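Local coordinates for protein beta-lactamase Mb2281c (Mycobacterium bovis, PDB 3I7J) that probably acts as a serine hydrolase of the beta-lactamase and penicillin-binding protein family, at residues L45-V59 and E114-V127. Sequence-based numbering, arbitrary orientation.
Sequences LVARAAQVAVEEGVV and ESGIEFGRYLTEAV
Ala-49 of helix 42-56 packs as a knob into a hole formed by Phe-119, Tyr-122, Leu-123 and Val-127 of helix 119-131. The two helices belong to the helical part of a serine beta-lactamase-like fold. The axes of 45-56 and 119-127 cross at 74° and come within 9.1 Å, a spacing that the small Ala-49 permits. Packing is tight here. Ala-49 CB lies 4.0 Å from both Leu-123 CD1 and Val-127 CG2. Val-46 crosses Phe-119 at about a right angle, with CG1 3.4 Å from ring atom CZ. The Val-46 side chain lies near, without touching, a probable SxxK motif at the start of its helix, as in serine beta-lactamases. Phe-159 of helix 153-164 packs against Leu-45 and Val-127.

The other end is looser and more open to solvent. There Val-58, just past the Schellman motif closed by Gly-57, touches Glu-114 and Ser-115 through CG1. Tyr-122 runs from the core to the exposed Glu-56. Its CG is anti to the backbone N (chi1 -176°), which sends the ring across Ala-53. The carboxylate stands nearly perpendicular to the ring, at 88°. Tyr-122 OH donates a very short hydrogen bond, 2.5 Å, to Glu-56 OE1 at the ring edge.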
loop_
_atom_site.group_PDB
_atom_site.type_symbol
_atom_site.label_atom_id
_atom_site.label_comp_id
_atom_site.label_asym_id
_atom_site.label_seq_id
_atom_site.Cartn_x
_atom_site.Cartn_y
_atom_site.Cartn_z
ATOM N N LEU A 45 1.897 -1.234 4.701
ATOM C CA LEU A 45 2.152 -1.721 6.055
ATOM C C LEU A 45 2.993 -0.701 6.821
ATOM O O LEU A 45 2.691 -0.364 7.969
ATOM C CB LEU A 45 2.878 -3.073 6.013
ATOM C CG LEU A 45 2.146 -4.250 5.360
ATOM C CD1 LEU A 45 3.057 -5.469 5.359
ATOM C CD2 LEU A 45 0.860 -4.565 6.130
ATOM N N VAL A 46 4.050 -0.212 6.183
ATOM C CA VAL A 46 4.925 0.768 6.809
ATOM C C VAL A 46 4.161 2.068 7.021
ATOM O O VAL A 46 4.312 2.724 8.056
ATOM C CB VAL A 46 6.182 1.030 5.937
ATOM C CG1 VAL A 46 7.015 2.161 6.529
ATOM C CG2 VAL A 46 7.017 -0.240 5.846
ATOM N N ALA A 47 3.341 2.440 6.042
ATOM C CA ALA A 47 2.547 3.664 6.146
ATOM C C ALA A 47 1.602 3.595 7.346
ATOM O O ALA A 47 1.439 4.576 8.074
ATOM C CB ALA A 47 1.744 3.876 4.879
ATOM N N ARG A 48 0.978 2.438 7.551
ATOM C CA ARG A 48 0.054 2.301 8.668
ATOM C C ARG A 48 0.817 2.387 9.983
ATOM O O ARG A 48 0.305 2.907 10.982
ATOM C CB ARG A 48 -0.703 0.979 8.590
ATOM C CG ARG A 48 -1.899 0.912 9.526
ATOM C CD ARG A 48 -2.896 1.998 9.185
ATOM N NE ARG A 48 -4.273 1.527 9.264
ATOM C CZ ARG A 48 -5.296 2.163 8.711
ATOM N NH1 ARG A 48 -6.521 1.679 8.829
ATOM N NH2 ARG A 48 -5.083 3.287 8.030
ATOM N N ALA A 49 2.044 1.876 9.981
ATOM C CA ALA A 49 2.886 1.921 11.168
ATOM C C ALA A 49 3.248 3.381 11.463
ATOM O O ALA A 49 3.258 3.806 12.624
ATOM C CB ALA A 49 4.148 1.096 10.947
ATOM N N ALA A 50 3.534 4.151 10.409
ATOM C CA ALA A 50 3.872 5.570 10.571
ATOM C C ALA A 50 2.649 6.368 11.044
ATOM O O ALA A 50 2.783 7.370 11.746
ATOM C CB ALA A 50 4.395 6.149 9.259
ATOM N N GLN A 51 1.464 5.918 10.639
ATOM C CA GLN A 51 0.224 6.559 11.033
ATOM C C GLN A 51 -0.017 6.310 12.522
ATOM O O GLN A 51 -0.443 7.207 13.249
ATOM C CB GLN A 51 -0.940 6.008 10.217
ATOM C CG GLN A 51 -1.006 6.545 8.792
ATOM C CD GLN A 51 -1.843 5.659 7.890
ATOM O OE1 GLN A 51 -2.815 5.056 8.335
ATOM N NE2 GLN A 51 -1.473 5.581 6.616
ATOM N N VAL A 52 0.260 5.092 12.974
ATOM C CA VAL A 52 0.092 4.764 14.380
ATOM C C VAL A 52 1.073 5.610 15.199
ATOM O O VAL A 52 0.725 6.107 16.266
ATOM C CB VAL A 52 0.364 3.259 14.656
ATOM C CG1 VAL A 52 0.337 2.991 16.160
ATOM C CG2 VAL A 52 -0.694 2.404 13.960
ATOM N N ALA A 53 2.297 5.774 14.691
ATOM C CA ALA A 53 3.314 6.563 15.386
ATOM C C ALA A 53 2.875 8.020 15.576
ATOM O O ALA A 53 3.140 8.627 16.620
ATOM C CB ALA A 53 4.634 6.510 14.633
ATOM N N VAL A 54 2.205 8.578 14.573
ATOM C CA VAL A 54 1.721 9.941 14.671
ATOM C C VAL A 54 0.695 10.005 15.795
ATOM O O VAL A 54 0.716 10.923 16.618
ATOM C CB VAL A 54 1.054 10.415 13.347
ATOM C CG1 VAL A 54 0.377 11.769 13.546
ATOM C CG2 VAL A 54 2.106 10.526 12.246
ATOM N N GLU A 55 -0.198 9.021 15.847
ATOM C CA GLU A 55 -1.219 9.007 16.895
ATOM C C GLU A 55 -0.644 8.772 18.290
ATOM O O GLU A 55 -1.230 9.223 19.273
ATOM C CB GLU A 55 -2.313 7.977 16.568
ATOM C CG GLU A 55 -3.043 8.309 15.266
ATOM C CD GLU A 55 -4.514 7.925 15.274
ATOM O OE1 GLU A 55 -4.831 6.728 15.302
ATOM O OE2 GLU A 55 -5.352 8.826 15.244
ATOM N N GLU A 56 0.491 8.077 18.380
ATOM C CA GLU A 56 1.128 7.837 19.676
ATOM C C GLU A 56 1.824 9.133 20.107
ATOM O O GLU A 56 2.112 9.339 21.286
ATOM C CB GLU A 56 2.179 6.706 19.600
ATOM C CG GLU A 56 1.648 5.289 19.288
ATOM C CD GLU A 56 2.750 4.213 19.231
ATOM O OE1 GLU A 56 3.913 4.548 18.896
ATOM O OE2 GLU A 56 2.450 3.022 19.499
ATOM N N GLY A 57 2.085 10.009 19.143
ATOM C CA GLY A 57 2.763 11.253 19.455
ATOM C C GLY A 57 4.261 11.149 19.210
ATOM O O GLY A 57 4.991 12.119 19.406
ATOM N N VAL A 58 4.723 9.974 18.785
ATOM C CA VAL A 58 6.146 9.750 18.513
ATOM C C VAL A 58 6.644 10.798 17.523
ATOM O O VAL A 58 7.739 11.339 17.667
ATOM C CB VAL A 58 6.395 8.333 17.926
ATOM C CG1 VAL A 58 7.854 8.173 17.521
ATOM C CG2 VAL A 58 6.021 7.270 18.959
ATOM N N VAL A 59 5.835 11.062 16.506
ATOM C CA VAL A 59 6.156 12.067 15.507
ATOM C C VAL A 59 4.854 12.707 15.093
ATOM O O VAL A 59 3.775 12.250 15.474
ATOM C CB VAL A 59 6.820 11.464 14.243
ATOM C CG1 VAL A 59 8.237 10.997 14.563
ATOM C CG2 VAL A 59 5.987 10.303 13.721
ATOM N N GLU A 114 12.864 8.345 16.833
ATOM C CA GLU A 114 11.972 9.027 17.761
ATOM C C GLU A 114 11.229 8.123 18.738
ATOM O O GLU A 114 10.861 8.563 19.821
ATOM C CB GLU A 114 10.954 9.869 16.993
ATOM C CG GLU A 114 11.563 10.948 16.140
ATOM C CD GLU A 114 12.603 11.758 16.888
ATOM O OE1 GLU A 114 12.363 12.096 18.063
ATOM O OE2 GLU A 114 13.661 12.063 16.294
ATOM N N SER A 115 11.015 6.867 18.361
ATOM C CA SER A 115 10.298 5.924 19.209
ATOM C C SER A 115 11.247 5.091 20.059
ATOM O O SER A 115 10.849 4.537 21.083
ATOM C CB SER A 115 9.460 4.975 18.351
ATOM O OG SER A 115 10.290 4.037 17.679
ATOM N N GLY A 116 12.494 4.986 19.618
ATOM C CA GLY A 116 13.466 4.194 20.344
ATOM C C GLY A 116 13.300 2.708 20.081
ATOM O O GLY A 116 13.902 1.884 20.765
ATOM N N ILE A 117 12.491 2.357 19.083
ATOM C CA ILE A 117 12.258 0.956 18.749
ATOM C C ILE A 117 12.698 0.614 17.326
ATOM O O ILE A 117 12.425 1.365 16.391
ATOM C CB ILE A 117 10.770 0.612 18.893
ATOM C CG1 ILE A 117 10.299 0.977 20.304
ATOM C CG2 ILE A 117 10.545 -0.862 18.606
ATOM C CD1 ILE A 117 8.814 0.782 20.527
ATOM N N GLU A 118 13.375 -0.522 17.161
ATOM C CA GLU A 118 13.834 -0.932 15.834
ATOM C C GLU A 118 12.601 -0.987 14.935
ATOM O O GLU A 118 11.591 -1.599 15.293
ATOM C CB GLU A 118 14.539 -2.288 15.915
ATOM C CG GLU A 118 15.208 -2.704 14.614
ATOM C CD GLU A 118 14.269 -3.453 13.706
ATOM O OE1 GLU A 118 14.412 -3.355 12.468
ATOM O OE2 GLU A 118 13.387 -4.157 14.244
ATOM N N PHE A 119 12.678 -0.353 13.768
ATOM C CA PHE A 119 11.511 -0.295 12.900
ATOM C C PHE A 119 10.792 -1.599 12.598
ATOM O O PHE A 119 9.565 -1.635 12.611
ATOM C CB PHE A 119 11.810 0.409 11.576
ATOM C CG PHE A 119 10.563 0.764 10.820
ATOM C CD1 PHE A 119 9.720 1.766 11.290
ATOM C CD2 PHE A 119 10.169 0.028 9.712
ATOM C CE1 PHE A 119 8.499 2.020 10.672
ATOM C CE2 PHE A 119 8.951 0.272 9.087
ATOM C CZ PHE A 119 8.118 1.268 9.571
ATOM N N GLY A 120 11.535 -2.660 12.303
ATOM C CA GLY A 120 10.885 -3.926 12.028
ATOM C C GLY A 120 10.042 -4.342 13.221
ATOM O O GLY A 120 8.913 -4.805 13.072
ATOM N N ARG A 121 10.596 -4.168 14.416
ATOM C CA ARG A 121 9.890 -4.519 15.636
ATOM C C ARG A 121 8.754 -3.543 15.892
ATOM O O ARG A 121 7.720 -3.924 16.427
ATOM C CB ARG A 121 10.857 -4.525 16.822
ATOM C CG ARG A 121 10.201 -4.725 18.175
ATOM C CD ARG A 121 11.233 -4.606 19.281
ATOM N NE ARG A 121 10.643 -4.716 20.610
ATOM C CZ ARG A 121 11.343 -4.689 21.740
ATOM N NH1 ARG A 121 12.662 -4.552 21.698
ATOM N NH2 ARG A 121 10.729 -4.813 22.912
ATOM N N TYR A 122 8.942 -2.285 15.507
ATOM C CA TYR A 122 7.897 -1.292 15.705
ATOM C C TYR A 122 6.690 -1.643 14.839
ATOM O O TYR A 122 5.541 -1.526 15.276
ATOM C CB TYR A 122 8.388 0.110 15.334
ATOM C CG TYR A 122 7.351 1.173 15.624
ATOM C CD1 TYR A 122 7.258 1.752 16.891
ATOM C CD2 TYR A 122 6.398 1.528 14.662
ATOM C CE1 TYR A 122 6.242 2.647 17.198
ATOM C CE2 TYR A 122 5.375 2.425 14.961
ATOM C CZ TYR A 122 5.304 2.975 16.232
ATOM O OH TYR A 122 4.284 3.832 16.553
ATOM N N LEU A 123 6.952 -2.064 13.603
ATOM C CA LEU A 123 5.880 -2.446 12.680
ATOM C C LEU A 123 5.035 -3.564 13.281
ATOM O O LEU A 123 3.805 -3.513 13.260
ATOM C CB LEU A 123 6.472 -2.920 11.344
ATOM C CG LEU A 123 5.512 -3.654 10.395
ATOM C CD1 LEU A 123 4.310 -2.771 10.072
ATOM C CD2 LEU A 123 6.251 -4.029 9.123
ATOM N N THR A 124 5.714 -4.573 13.813
ATOM C CA THR A 124 5.059 -5.725 14.418
ATOM C C THR A 124 4.160 -5.330 15.586
ATOM O O THR A 124 2.988 -5.687 15.619
ATOM C CB THR A 124 6.106 -6.745 14.920
ATOM O OG1 THR A 124 6.931 -7.162 13.826
ATOM C CG2 THR A 124 5.431 -7.963 15.532
ATOM N N GLU A 125 4.710 -4.577 16.532
ATOM C CA GLU A 125 3.961 -4.168 17.710
ATOM C C GLU A 125 2.871 -3.141 17.452
ATOM O O GLU A 125 1.882 -3.086 18.180
ATOM C CB GLU A 125 4.916 -3.621 18.778
ATOM C CG GLU A 125 6.130 -4.502 19.042
ATOM C CD GLU A 125 7.067 -3.923 20.095
ATOM O OE1 GLU A 125 6.997 -2.705 20.361
ATOM O OE2 GLU A 125 7.884 -4.687 20.647
ATOM N N ALA A 126 3.028 -2.322 16.424
ATOM C CA ALA A 126 2.025 -1.296 16.159
ATOM C C ALA A 126 0.939 -1.711 15.175
ATOM O O ALA A 126 -0.175 -1.185 15.213
ATOM C CB ALA A 126 2.715 -0.028 15.657
ATOM N N VAL A 127 1.253 -2.668 14.313
ATOM C CA VAL A 127 0.309 -3.087 13.288
ATOM C C VAL A 127 0.007 -4.579 13.215
ATOM O O VAL A 127 -1.133 -4.995 13.374
ATOM C CB VAL A 127 0.827 -2.633 11.908
ATOM C CG1 VAL A 127 -0.103 -3.109 10.811
ATOM C CG2 VAL A 127 0.963 -1.114 11.887
#